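PDB 4E72: DUF3298 domain-containing protein from Pseudomonas aeruginosa, which is of unknown function but is probably an exported lipoprotein anchored to a membrane. Local coordinates for residues 90-95 with 205-210; 134-139 with 180-185; 191-194 with 198-201. One frame throughout, in Å; residues are numbered along the deposited sequence.

Contact 1. Residues 90-95 with 205-210; sequences KVREQH and ELKIPY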
loop_
_atom_site.group_PDB
_atom_site.type_symbol
_atom_site.label_atom_id
_atom_site.label_comp_id
_atom_site.label_asym_id
_atom_site.label_seq_id
_atom_site.Cartn_x
_atom_site.Cartn_y
_atom_site.Cartn_z
ATOM N N LYS A 90 4.870 -5.543 4.797
ATOM C CA LYS A 90 6.337 -5.566 4.824
ATOM C C LYS A 90 6.897 -4.142 4.870
ATOM O O LYS A 90 6.283 -3.196 4.349
ATOM C CB LYS A 90 6.961 -6.377 3.660
ATOM C CG LYS A 90 6.693 -5.848 2.255
ATOM C CD LYS A 90 7.672 -6.435 1.247
ATOM C CE LYS A 90 7.801 -5.560 0.020
ATOM N NZ LYS A 90 8.855 -6.053 -0.915
ATOM N N VAL A 91 8.044 -3.996 5.530
ATOM C CA VAL A 91 8.732 -2.718 5.606
ATOM C C VAL A 91 9.344 -2.434 4.229
ATOM O O VAL A 91 10.169 -3.197 3.753
ATOM C CB VAL A 91 9.784 -2.638 6.740
ATOM C CG1 VAL A 91 10.569 -1.328 6.660
ATOM C CG2 VAL A 91 9.125 -2.777 8.116
ATOM N N ARG A 92 8.868 -1.378 3.568
ATOM C CA ARG A 92 9.420 -0.978 2.287
ATOM C C ARG A 92 10.718 -0.208 2.554
ATOM O O ARG A 92 11.715 -0.459 1.886
ATOM C CB ARG A 92 8.400 -0.145 1.465
ATOM C CG ARG A 92 9.002 0.300 0.126
ATOM C CD ARG A 92 7.980 0.657 -0.914
ATOM N NE ARG A 92 8.636 1.273 -2.059
ATOM C CZ ARG A 92 8.140 1.327 -3.287
ATOM N NH1 ARG A 92 6.966 0.771 -3.563
ATOM N NH2 ARG A 92 8.816 1.940 -4.252
ATOM N N GLU A 93 10.704 0.743 3.522
ATOM C CA GLU A 93 11.887 1.546 3.862
ATOM C C GLU A 93 11.856 2.068 5.279
ATOM O O GLU A 93 10.786 2.250 5.862
ATOM C CB GLU A 93 12.019 2.759 2.925
ATOM C CG GLU A 93 12.790 2.494 1.642
ATOM C CD GLU A 93 12.376 3.369 0.477
ATOM O OE1 GLU A 93 12.583 4.600 0.564
ATOM O OE2 GLU A 93 11.853 2.825 -0.525
ATOM N N GLN A 94 13.047 2.349 5.814
ATOM C CA GLN A 94 13.258 3.001 7.105
ATOM C C GLN A 94 14.309 4.055 6.901
ATOM O O GLN A 94 15.418 3.722 6.461
ATOM C CB GLN A 94 13.669 2.010 8.200
ATOM C CG GLN A 94 12.503 1.161 8.650
ATOM C CD GLN A 94 12.770 0.502 9.960
ATOM O OE1 GLN A 94 12.818 1.149 10.999
ATOM N NE2 GLN A 94 12.901 -0.806 9.937
ATOM N N HIS A 95 13.946 5.332 7.142
ATOM C CA HIS A 95 14.861 6.471 7.011
ATOM C C HIS A 95 14.333 7.660 7.781
ATOM O O HIS A 95 13.123 7.902 7.805
ATOM C CB HIS A 95 15.118 6.872 5.533
ATOM C CG HIS A 95 13.927 7.456 4.829
ATOM N ND1 HIS A 95 13.723 8.829 4.769
ATOM C CD2 HIS A 95 12.903 6.830 4.192
ATOM C CE1 HIS A 95 12.586 8.995 4.111
ATOM N NE2 HIS A 95 12.054 7.821 3.740
ATOM N N GLU A 205 3.709 2.950 -10.475
ATOM C CA GLU A 205 4.375 3.800 -9.484
ATOM C C GLU A 205 4.864 5.070 -10.129
ATOM O O GLU A 205 5.714 5.028 -11.025
ATOM C CB GLU A 205 5.552 3.089 -8.780
ATOM C CG GLU A 205 5.109 2.110 -7.707
ATOM C CD GLU A 205 6.204 1.489 -6.853
ATOM O OE1 GLU A 205 7.358 1.975 -6.892
ATOM O OE2 GLU A 205 5.896 0.524 -6.119
ATOM N N LEU A 206 4.292 6.197 -9.676
ATOM C CA LEU A 206 4.675 7.536 -10.101
ATOM C C LEU A 206 5.686 8.070 -9.111
ATOM O O LEU A 206 5.545 7.814 -7.901
ATOM C CB LEU A 206 3.438 8.451 -10.173
ATOM C CG LEU A 206 2.791 8.679 -11.549
ATOM C CD1 LEU A 206 2.388 7.373 -12.225
ATOM C CD2 LEU A 206 1.585 9.574 -11.414
ATOM N N LYS A 207 6.702 8.793 -9.604
ATOM C CA LYS A 207 7.721 9.348 -8.723
ATOM C C LYS A 207 7.790 10.848 -8.869
ATOM O O LYS A 207 8.056 11.354 -9.973
ATOM C CB LYS A 207 9.112 8.726 -8.997
ATOM C CG LYS A 207 9.152 7.205 -9.065
ATOM C CD LYS A 207 9.173 6.541 -7.702
ATOM C CE LYS A 207 9.071 5.037 -7.851
ATOM N NZ LYS A 207 9.210 4.338 -6.549
ATOM N N ILE A 208 7.555 11.570 -7.760
ATOM C CA ILE A 208 7.705 13.023 -7.775
ATOM C C ILE A 208 9.013 13.345 -7.092
ATOM O O ILE A 208 9.145 13.062 -5.899
ATOM C CB ILE A 208 6.555 13.862 -7.175
ATOM C CG1 ILE A 208 5.168 13.460 -7.721
ATOM C CG2 ILE A 208 6.835 15.364 -7.379
ATOM C CD1 ILE A 208 4.041 13.749 -6.724
ATOM N N PRO A 209 9.981 13.954 -7.810
ATOM C CA PRO A 209 11.236 14.361 -7.146
ATOM C C PRO A 209 10.980 15.384 -6.041
ATOM O O PRO A 209 10.221 16.327 -6.259
ATOM C CB PRO A 209 12.072 14.964 -8.293
ATOM C CG PRO A 209 11.455 14.426 -9.566
ATOM C CD PRO A 209 9.983 14.347 -9.238
ATOM N N TYR A 210 11.648 15.238 -4.876
ATOM C CA TYR A 210 11.514 16.216 -3.767
ATOM C C TYR A 210 11.786 17.698 -4.177
ATOM O O TYR A 210 11.043 18.546 -3.697
ATOM C CB TYR A 210 12.381 15.831 -2.555
ATOM C CG TYR A 210 11.759 14.694 -1.771
ATOM C CD1 TYR A 210 10.779 14.934 -0.811
ATOM C CD2 TYR A 210 12.076 13.371 -2.055
ATOM C CE1 TYR A 210 10.198 13.890 -0.090
ATOM C CE2 TYR A 210 11.499 12.320 -1.346
ATOM C CZ TYR A 210 10.557 12.580 -0.368
ATOM O OH TYR A 210 9.947 11.521 0.279
#
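Arg92 and Glu205 meet end-on in a two-pronged salt bridge. NH1 of Arg92 donates to OE2 of Glu205 at 2.8 Å, and NH2 of Arg92 donates to OE1 of Glu205 at 3.0 Å. Both bonds are nearly straight and both oxygens lie close to the guanidinium plane, but the carboxylate does not share that plane: the two groups are turned 36° apart. OE2 is therefore met from above the carboxylate plane, while OE1 is met on its syn side, also tilted. Lys207 NZ takes the anti side of Glu205 OE1, again at 3.0 Å, and comes in from the same face as Arg92 NH2. The two donors, Lys207 NZ and Arg92 NH2, end up 3.3 Å apart without bonding, brought together by the oxygen they share. Arg92 reaches the carboxylate with its chain extended; Lys207 gets there by bending at its second torsion (chi2 -80°).

The bridge spans two sheets, the six-stranded mixed one holding strand 84-95 and the antiparallel three-stranded one with 205-208 at its margin. Arg92 sits in a classic beta bulge, where it and Glu93 both face Ile100 of the adjoining strand. Glu93 OE2 lies at the edge of the guanidinium, in its plane, as a long ion pair 3.9 Å from Arg92 NE. Further out, Glu102 takes a second salt bridge from Arg92 NH1, Lys190 adds one to Glu205 OE2, and Thr188 OG1 is hydrogen-bonded to Lys207 NZ.

Contact 2. Residues 134-139 with 180-185; sequences QDMLVP and VALTFG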
loop_
_atom_site.group_PDB
_atom_site.type_symbol
_atom_site.label_atom_id
_atom_site.label_comp_id
_atom_site.label_asym_id
_atom_site.label_seq_id
_atom_site.Cartn_x
_atom_site.Cartn_y
_atom_site.Cartn_z
ATOM N N GLN A 134 -2.686 14.860 4.164
ATOM C CA GLN A 134 -2.918 16.150 4.816
ATOM C C GLN A 134 -1.764 16.490 5.786
ATOM O O GLN A 134 -1.256 17.612 5.760
ATOM C CB GLN A 134 -4.291 16.153 5.546
ATOM C CG GLN A 134 -4.664 17.488 6.219
ATOM C CD GLN A 134 -4.977 18.580 5.214
ATOM O OE1 GLN A 134 -6.081 18.655 4.655
ATOM N NE2 GLN A 134 -4.000 19.444 4.949
ATOM N N ASP A 135 -1.328 15.515 6.598
ATOM C CA ASP A 135 -0.219 15.689 7.548
ATOM C C ASP A 135 1.138 15.889 6.850
ATOM O O ASP A 135 2.041 16.414 7.476
ATOM C CB ASP A 135 -0.109 14.473 8.482
ATOM C CG ASP A 135 -1.328 14.198 9.333
ATOM O OD1 ASP A 135 -1.948 15.179 9.822
ATOM O OD2 ASP A 135 -1.656 12.994 9.538
HETATM N N MSE A 136 1.294 15.487 5.582
HETATM C CA MSE A 136 2.580 15.642 4.891
HETATM C C MSE A 136 2.728 16.981 4.170
HETATM O O MSE A 136 3.843 17.339 3.778
HETATM C CB MSE A 136 2.800 14.527 3.863
HETATM C CG MSE A 136 2.788 13.111 4.428
HETATM SE SE MSE A 136 2.644 11.897 2.901
HETATM C CE MSE A 136 1.985 10.278 3.793
ATOM N N LEU A 137 1.619 17.706 3.972
ATOM C CA LEU A 137 1.640 18.910 3.154
ATOM C C LEU A 137 1.585 20.211 3.895
ATOM O O LEU A 137 1.076 20.295 5.011
ATOM C CB LEU A 137 0.470 18.886 2.139
ATOM C CG LEU A 137 0.442 17.712 1.144
ATOM C CD1 LEU A 137 -0.792 17.735 0.346
ATOM C CD2 LEU A 137 1.660 17.701 0.222
ATOM N N VAL A 138 2.138 21.242 3.241
ATOM C CA VAL A 138 2.068 22.636 3.660
ATOM C C VAL A 138 0.565 23.015 3.526
ATOM O O VAL A 138 -0.065 22.640 2.525
ATOM C CB VAL A 138 3.030 23.534 2.822
ATOM C CG1 VAL A 138 2.725 25.017 3.006
ATOM C CG2 VAL A 138 4.499 23.241 3.157
ATOM N N PRO A 139 -0.050 23.620 4.573
ATOM C CA PRO A 139 -1.497 23.949 4.496
ATOM C C PRO A 139 -1.884 24.718 3.228
ATOM O O PRO A 139 -1.242 25.715 2.874
ATOM C CB PRO A 139 -1.740 24.808 5.737
ATOM C CG PRO A 139 -0.631 24.482 6.664
ATOM C CD PRO A 139 0.551 24.065 5.845
ATOM N N VAL A 180 0.296 7.105 -1.097
ATOM C CA VAL A 180 1.420 8.016 -1.229
ATOM C C VAL A 180 2.445 7.616 -0.205
ATOM O O VAL A 180 2.107 7.559 0.970
ATOM C CB VAL A 180 0.955 9.498 -1.025
ATOM C CG1 VAL A 180 2.144 10.480 -1.026
ATOM C CG2 VAL A 180 -0.086 9.918 -2.059
ATOM N N ALA A 181 3.697 7.372 -0.620
ATOM C CA ALA A 181 4.744 7.018 0.330
ATOM C C ALA A 181 5.903 8.002 0.299
ATOM O O ALA A 181 6.344 8.419 -0.785
ATOM C CB ALA A 181 5.245 5.629 0.067
ATOM N N LEU A 182 6.406 8.366 1.510
ATOM C CA LEU A 182 7.545 9.245 1.665
ATOM C C LEU A 182 8.832 8.411 1.512
ATOM O O LEU A 182 9.592 8.222 2.467
ATOM C CB LEU A 182 7.497 10.010 3.007
ATOM C CG LEU A 182 6.399 11.100 3.165
ATOM C CD1 LEU A 182 6.430 11.692 4.568
ATOM C CD2 LEU A 182 6.572 12.243 2.137
ATOM N N THR A 183 9.061 7.885 0.290
ATOM C CA THR A 183 10.246 7.087 -0.013
ATOM C C THR A 183 11.470 8.054 -0.079
ATOM O O THR A 183 11.314 9.286 -0.141
ATOM C CB THR A 183 10.007 6.202 -1.242
ATOM O OG1 THR A 183 9.285 6.944 -2.214
ATOM C CG2 THR A 183 9.201 4.955 -0.903
ATOM N N PHE A 184 12.662 7.505 0.077
ATOM C CA PHE A 184 13.875 8.316 0.189
ATOM C C PHE A 184 14.265 9.028 -1.124
ATOM O O PHE A 184 14.641 10.191 -1.070
ATOM C CB PHE A 184 15.046 7.469 0.709
ATOM C CG PHE A 184 16.321 8.228 0.953
ATOM C CD1 PHE A 184 16.574 8.818 2.187
ATOM C CD2 PHE A 184 17.294 8.328 -0.039
ATOM C CE1 PHE A 184 17.752 9.546 2.406
ATOM C CE2 PHE A 184 18.478 9.050 0.183
ATOM C CZ PHE A 184 18.698 9.653 1.406
ATOM N N GLY A 185 14.150 8.342 -2.264
ATOM C CA GLY A 185 14.592 8.883 -3.548
ATOM C C GLY A 185 13.710 9.929 -4.178
ATOM O O GLY A 185 14.208 10.836 -4.845
#
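With its CG anti to the carbonyl carbon (chi1 -59°) and the rest of the chain extended, Met136, modelled as selenomethionine, sends its selenium across to Leu182. Leu182 places its own CG in the same sense (chi1 -70°), and the two chains lie alongside one another, running opposite ways. Leu182 is the centre of an inverse gamma turn at the end region of the strand that includes 180-181, an outermost strand of the three-stranded antiparallel sheet. The turn's bond, Thr183 N to Ala181 O at 3.0 Å, is weak.

The side-chain packing is apolar and buried. Met136 SE rests against Leu182 CG at 3.8 Å, between contacts to both methyls of the leucine, and Met136 CG touches Leu182 CD1 at 3.9 Å. Val180, one strand alternation away and also pointing toward the short, weakly bonded helix about 134-136, offers CG1 to Met136 SE at 4.2 Å. Leu221 touches Met136 from a loop, and Val187 packs on both Val180 and Leu182, so helix and strand end share one hydrophobic cluster. Asn122 of strand 115-124 binds the backbone on both sides of Ala181, accepting from Leu182 N and donating to Val180 O, the same oxygen that lies 3.9 Å from Met136 CE.

Contact 3. Residues 191-194 with 198-201; sequences YDAY and PYSY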
loop_
_atom_site.group_PDB
_atom_site.type_symbol
_atom_site.label_atom_id
_atom_site.label_comp_id
_atom_site.label_asym_id
_atom_site.label_seq_id
_atom_site.Cartn_x
_atom_site.Cartn_y
_atom_site.Cartn_z
ATOM N N TYR A 191 -0.580 3.187 -7.607
ATOM C CA TYR A 191 -1.933 3.063 -8.125
ATOM C C TYR A 191 -2.469 1.659 -8.052
ATOM O O TYR A 191 -1.756 0.685 -8.294
ATOM C CB TYR A 191 -1.996 3.562 -9.589
ATOM C CG TYR A 191 -1.987 5.069 -9.608
ATOM C CD1 TYR A 191 -0.828 5.783 -9.302
ATOM C CD2 TYR A 191 -3.163 5.790 -9.810
ATOM C CE1 TYR A 191 -0.829 7.171 -9.235
ATOM C CE2 TYR A 191 -3.174 7.180 -9.743
ATOM C CZ TYR A 191 -2.013 7.867 -9.424
ATOM O OH TYR A 191 -2.021 9.241 -9.294
ATOM N N ASP A 192 -3.759 1.571 -7.739
ATOM C CA ASP A 192 -4.463 0.307 -7.759
ATOM C C ASP A 192 -4.501 -0.161 -9.197
ATOM O O ASP A 192 -4.475 0.664 -10.123
ATOM C CB ASP A 192 -5.880 0.469 -7.181
ATOM C CG ASP A 192 -5.895 0.497 -5.654
ATOM O OD1 ASP A 192 -5.323 -0.445 -5.028
ATOM O OD2 ASP A 192 -6.529 1.420 -5.081
ATOM N N ALA A 193 -4.534 -1.474 -9.391
ATOM C CA ALA A 193 -4.665 -2.061 -10.725
ATOM C C ALA A 193 -5.956 -1.532 -11.364
ATOM O O ALA A 193 -6.929 -1.283 -10.647
ATOM C CB ALA A 193 -4.717 -3.580 -10.607
ATOM N N TYR A 194 -5.940 -1.282 -12.674
ATOM C CA TYR A 194 -7.114 -0.848 -13.417
ATOM C C TYR A 194 -7.603 0.563 -13.037
ATOM O O TYR A 194 -8.787 0.831 -13.180
ATOM C CB TYR A 194 -8.253 -1.885 -13.201
ATOM C CG TYR A 194 -9.189 -2.057 -14.370
ATOM C CD1 TYR A 194 -8.751 -2.636 -15.561
ATOM C CD2 TYR A 194 -10.538 -1.734 -14.258
ATOM C CE1 TYR A 194 -9.627 -2.862 -16.620
ATOM C CE2 TYR A 194 -11.430 -1.985 -15.297
ATOM C CZ TYR A 194 -10.964 -2.521 -16.487
ATOM O OH TYR A 194 -11.822 -2.690 -17.544
ATOM N N PRO A 198 -4.249 -0.731 -17.734
ATOM C CA PRO A 198 -4.826 -2.093 -17.612
ATOM C C PRO A 198 -4.034 -2.930 -16.609
ATOM O O PRO A 198 -2.923 -2.542 -16.226
ATOM C CB PRO A 198 -4.697 -2.681 -19.036
ATOM C CG PRO A 198 -4.381 -1.535 -19.927
ATOM C CD PRO A 198 -3.667 -0.507 -19.077
ATOM N N TYR A 199 -4.581 -4.085 -16.206
ATOM C CA TYR A 199 -3.959 -5.036 -15.259
ATOM C C TYR A 199 -2.554 -5.475 -15.678
ATOM O O TYR A 199 -1.733 -5.719 -14.807
ATOM C CB TYR A 199 -4.839 -6.279 -15.100
ATOM C CG TYR A 199 -5.778 -6.227 -13.918
ATOM C CD1 TYR A 199 -6.970 -5.513 -13.979
ATOM C CD2 TYR A 199 -5.509 -6.950 -12.759
ATOM C CE1 TYR A 199 -7.828 -5.440 -12.881
ATOM C CE2 TYR A 199 -6.383 -6.921 -11.667
ATOM C CZ TYR A 199 -7.534 -6.150 -11.725
ATOM O OH TYR A 199 -8.401 -6.108 -10.655
ATOM N N SER A 200 -2.266 -5.566 -16.995
ATOM C CA SER A 200 -0.929 -5.919 -17.499
ATOM C C SER A 200 0.178 -4.976 -16.955
ATOM O O SER A 200 1.312 -5.422 -16.779
ATOM C CB SER A 200 -0.905 -5.900 -19.019
ATOM O OG SER A 200 -1.249 -4.615 -19.507
ATOM N N TYR A 201 -0.155 -3.697 -16.662
ATOM C CA TYR A 201 0.807 -2.722 -16.100
ATOM C C TYR A 201 0.903 -2.844 -14.561
ATOM O O TYR A 201 1.619 -2.069 -13.929
ATOM C CB TYR A 201 0.431 -1.284 -16.502
ATOM C CG TYR A 201 0.647 -1.002 -17.974
ATOM C CD1 TYR A 201 -0.293 -1.389 -18.924
ATOM C CD2 TYR A 201 1.808 -0.378 -18.420
ATOM C CE1 TYR A 201 -0.084 -1.166 -20.284
ATOM C CE2 TYR A 201 2.039 -0.163 -19.782
ATOM C CZ TYR A 201 1.080 -0.543 -20.710
ATOM O OH TYR A 201 1.286 -0.306 -22.050
#
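Pro198, whose CA lies 4.5 Å from Tyr194 CD1, turns its carbonyl oxygen inward to its own segment: Pro198 O accepts from Tyr201 N at 3.0 Å. That bond closes the single 3-10 turn 199-201, and the same oxygen lies at the edge of the Tyr201 ring, in its plane. Starting the turn here puts Tyr199 beside the chain that has just come from strand 187-190.

Two neighbouring residues receive the Tyr199 ring. Ala193 CB sits over one face, 4.0 Å from the centroid and 14° off the normal, a CH-pi contact displaced slightly toward the rim, on the CE2 side. Tyr194 approaches from the same side of the plane but out by the CE1-CD1 bond, obliquely, its CB 3.6 Å from Tyr199 CE1. The two side chains run nearly perpendicular to each other, and their rings form an oblique pair with centroids 5.8 Å apart and planes at 47°. The closest ring-to-ring approach is Tyr194 CD1 to Tyr199 CD1 at 3.7 Å. A positive phi of 67° at Tyr194 helps the chain turn back within the long loop between strands 187-190 and 205-208.

Around the pair, Trp172 meets the Tyr194 ring edge-to-face, His113 meets Tyr199, and Pro116 of strand 115-124 touches both Ala193 and Tyr199. What joins the two segments is thus dispersion and CH-pi contact without strongly directional bonds; because both tyrosines are exposed and touch crystal neighbours, their exact tilt may owe something to the lattice.

Contacts 1 and 2 are neighbours, with centres 10 Å apart, and are joined directly by two probable hydrogen bonds: His95 NE2 to Leu182 O at 2.8 Å and Tyr210 OH to Thr183 O at 2.7 Å. The loop after strand 179-181 is thereby held from both segments of contact 1. Contact 3 lies farther off, its centre 19 Å from that of contact 1 and 23 Å from that of contact 2. It touches contact 1 through Leu206 CD2 and Tyr191 CE1, 4.0 Å apart, but does not touch contact 2. Along the chain, contacts 2 and 3 follow one another inside the long loop that contact 1 closes. No active site is known to relate them to.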